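Local coordinates for protein glycogen accumulation regulator GarA (Mycobacterium tuberculosis, PDB 6I2P) that probably regulates glycogen accumulation and carries a forkhead-associated (FHA) domain, a fold that typically recognises phosphothreonine in partner proteins, at residues C[88-93]-C[141-146]. Sequence-based numbering, arbitrary orientation.
Sequences IFLDDV and GKFRLV. With SO4 (sulfate ion), chain L.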
loop_
_atom_site.group_PDB
_atom_site.type_symbol
_atom_site.label_atom_id
_atom_site.label_comp_id
_atom_site.label_asym_id
_atom_site.label_seq_id
_atom_site.Cartn_x
_atom_site.Cartn_y
_atom_site.Cartn_z
ATOM N N ILE C 88 -10.634 -11.342 -19.773
ATOM C CA ILE C 88 -11.030 -11.378 -18.367
ATOM C C ILE C 88 -10.557 -10.044 -17.787
ATOM O O ILE C 88 -9.397 -9.899 -17.393
ATOM C CB ILE C 88 -10.472 -12.626 -17.622
ATOM C CG1 ILE C 88 -11.051 -13.923 -18.220
ATOM C CG2 ILE C 88 -10.718 -12.548 -16.100
ATOM C CD1 ILE C 88 -10.171 -15.098 -18.088
ATOM N N PHE C 89 -11.446 -9.052 -17.811
ATOM C CA PHE C 89 -11.149 -7.712 -17.323
ATOM C C PHE C 89 -11.144 -7.695 -15.798
ATOM O O PHE C 89 -12.157 -7.996 -15.169
ATOM C CB PHE C 89 -12.120 -6.680 -17.926
ATOM C CG PHE C 89 -11.970 -5.271 -17.408
ATOM C CD1 PHE C 89 -10.843 -4.516 -17.714
ATOM C CD2 PHE C 89 -12.968 -4.687 -16.637
ATOM C CE1 PHE C 89 -10.706 -3.211 -17.236
ATOM C CE2 PHE C 89 -12.835 -3.380 -16.166
ATOM C CZ PHE C 89 -11.703 -2.650 -16.468
ATOM N N LEU C 90 -9.983 -7.391 -15.209
ATOM C CA LEU C 90 -9.824 -7.351 -13.760
ATOM C C LEU C 90 -9.381 -5.960 -13.321
ATOM O O LEU C 90 -8.197 -5.621 -13.374
ATOM C CB LEU C 90 -8.879 -8.465 -13.265
ATOM C CG LEU C 90 -9.269 -9.912 -13.621
ATOM C CD1 LEU C 90 -8.059 -10.836 -13.563
ATOM C CD2 LEU C 90 -10.420 -10.436 -12.741
ATOM N N ASP C 91 -10.367 -5.129 -12.961
ATOM C CA ASP C 91 -10.153 -3.753 -12.540
ATOM C C ASP C 91 -9.758 -3.672 -11.075
ATOM O O ASP C 91 -10.606 -3.741 -10.182
ATOM C CB ASP C 91 -11.385 -2.885 -12.849
ATOM C CG ASP C 91 -11.145 -1.387 -12.790
ATOM O OD1 ASP C 91 -9.962 -0.965 -12.876
ATOM O OD2 ASP C 91 -12.135 -0.634 -12.668
ATOM N N ASP C 92 -8.454 -3.523 -10.841
ATOM C CA ASP C 92 -7.808 -3.425 -9.534
ATOM C C ASP C 92 -6.437 -2.782 -9.777
ATOM O O ASP C 92 -5.738 -3.211 -10.691
ATOM C CB ASP C 92 -7.696 -4.846 -8.948
ATOM C CG ASP C 92 -6.743 -5.134 -7.804
ATOM O OD1 ASP C 92 -5.930 -4.245 -7.454
ATOM O OD2 ASP C 92 -6.790 -6.251 -7.279
ATOM N N VAL C 93 -6.060 -1.769 -8.950
ATOM C CA VAL C 93 -4.804 -0.989 -9.034
ATOM C C VAL C 93 -3.528 -1.862 -9.073
ATOM O O VAL C 93 -2.540 -1.459 -9.692
ATOM C CB VAL C 93 -4.669 0.132 -7.956
ATOM C CG1 VAL C 93 -5.707 1.227 -8.160
ATOM C CG2 VAL C 93 -4.721 -0.413 -6.524
ATOM N N GLY C 141 -3.514 -9.856 -8.706
ATOM C CA GLY C 141 -3.704 -8.638 -7.930
ATOM C C GLY C 141 -4.284 -8.981 -6.576
ATOM O O GLY C 141 -3.709 -9.782 -5.835
ATOM N N LYS C 142 -5.459 -8.421 -6.280
ATOM C CA LYS C 142 -6.212 -8.693 -5.058
ATOM C C LYS C 142 -7.359 -9.668 -5.376
ATOM O O LYS C 142 -8.175 -9.951 -4.499
ATOM C CB LYS C 142 -6.754 -7.391 -4.428
ATOM C CG LYS C 142 -5.696 -6.470 -3.838
ATOM C CD LYS C 142 -6.355 -5.256 -3.193
ATOM C CE LYS C 142 -5.985 -3.953 -3.864
ATOM N NZ LYS C 142 -6.781 -2.819 -3.334
ATOM N N PHE C 143 -7.432 -10.172 -6.628
ATOM C CA PHE C 143 -8.463 -11.129 -7.039
ATOM C C PHE C 143 -8.064 -12.547 -6.668
ATOM O O PHE C 143 -6.955 -12.978 -6.964
ATOM C CB PHE C 143 -8.744 -11.059 -8.550
ATOM C CG PHE C 143 -9.540 -9.862 -9.002
ATOM C CD1 PHE C 143 -8.900 -8.696 -9.407
ATOM C CD2 PHE C 143 -10.932 -9.907 -9.056
ATOM C CE1 PHE C 143 -9.637 -7.592 -9.848
ATOM C CE2 PHE C 143 -11.671 -8.796 -9.484
ATOM C CZ PHE C 143 -11.015 -7.648 -9.885
ATOM N N ARG C 144 -8.975 -13.266 -6.017
ATOM C CA ARG C 144 -8.803 -14.660 -5.627
ATOM C C ARG C 144 -9.819 -15.444 -6.437
ATOM O O ARG C 144 -11.014 -15.449 -6.132
ATOM C CB ARG C 144 -8.970 -14.841 -4.109
ATOM C CG ARG C 144 -7.739 -14.382 -3.315
ATOM C CD ARG C 144 -7.987 -14.350 -1.818
ATOM N NE ARG C 144 -8.351 -15.667 -1.288
ATOM C CZ ARG C 144 -7.839 -16.206 -0.187
ATOM N NH1 ARG C 144 -6.928 -15.552 0.519
ATOM N NH2 ARG C 144 -8.239 -17.403 0.220
ATOM N N LEU C 145 -9.350 -15.993 -7.548
ATOM C CA LEU C 145 -10.171 -16.739 -8.491
ATOM C C LEU C 145 -10.059 -18.220 -8.222
ATOM O O LEU C 145 -8.974 -18.701 -7.907
ATOM C CB LEU C 145 -9.742 -16.454 -9.948
ATOM C CG LEU C 145 -9.580 -14.974 -10.369
ATOM C CD1 LEU C 145 -8.526 -14.830 -11.450
ATOM C CD2 LEU C 145 -10.904 -14.369 -10.827
ATOM N N VAL C 146 -11.176 -18.945 -8.335
ATOM C CA VAL C 146 -11.174 -20.395 -8.218
ATOM C C VAL C 146 -11.392 -20.943 -9.627
ATOM O O VAL C 146 -12.301 -20.497 -10.338
ATOM C CB VAL C 146 -12.190 -20.946 -7.183
ATOM C CG1 VAL C 146 -12.233 -22.478 -7.186
ATOM C CG2 VAL C 146 -11.856 -20.433 -5.793
HETATM S S SO4 L . -8.941 -1.077 -5.823
HETATM O O1 SO4 L . -8.930 -1.339 -4.380
HETATM O O2 SO4 L . -8.845 0.366 -6.054
HETATM O O3 SO4 L . -7.810 -1.754 -6.457
HETATM O O4 SO4 L . -10.182 -1.588 -6.416
#
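Leu90 and Phe143 meet in the core of the FHA beta sandwich, where the loop 90-93 that follows strand 88-89, an outermost strand of the mixed sheet, packs against residues 141-145 at the start of strand 143-149 of the antiparallel sheet. The leucine lays CD2 over the middle of the phenyl face, a CH-pi contact 3.7 Å from the ring centroid and 8° off the normal, while its CB packs against Phe143 CE1. With CG anti to the carbonyl carbon (chi1 -57°), the branch is carried across the ring, and Leu90 CD2 also comes within 4.4 Å of Leu145 CD2. Around the same ring, Asp91 O lies at the edge near CZ, and Asp92 CB approaches Phe143 CE1 obliquely at 3.5 Å.

Beyond the ring the contact turns polar. Asp92 OD2 accepts the backbone N-H of Lys142 at 2.7 Å, on the syn side and 20° out of the carboxylate plane, which ties the turn between strands 137-140 and 143-149 to the loop after strand 88-89. The Lys142 side chain, bent at chi3, crosses that of Asp92 at about a right angle; Lys142 NZ donates to O1 of a sulfate at 2.8 Å, and Val93 N donates to sulfate O3 at 3.0 Å. This ion, probably from the crystallisation liquor, is also hydrogen-bonded to residues of the chain of another protein.

Outside this first shell, Ile140 packs on Leu90 and Leu145, and Val61 on Phe143 and Leu145. The other carboxylate oxygen, Asp92 OD1, is hydrogen-bonded to Thr94 OG1, so both oxygens are held.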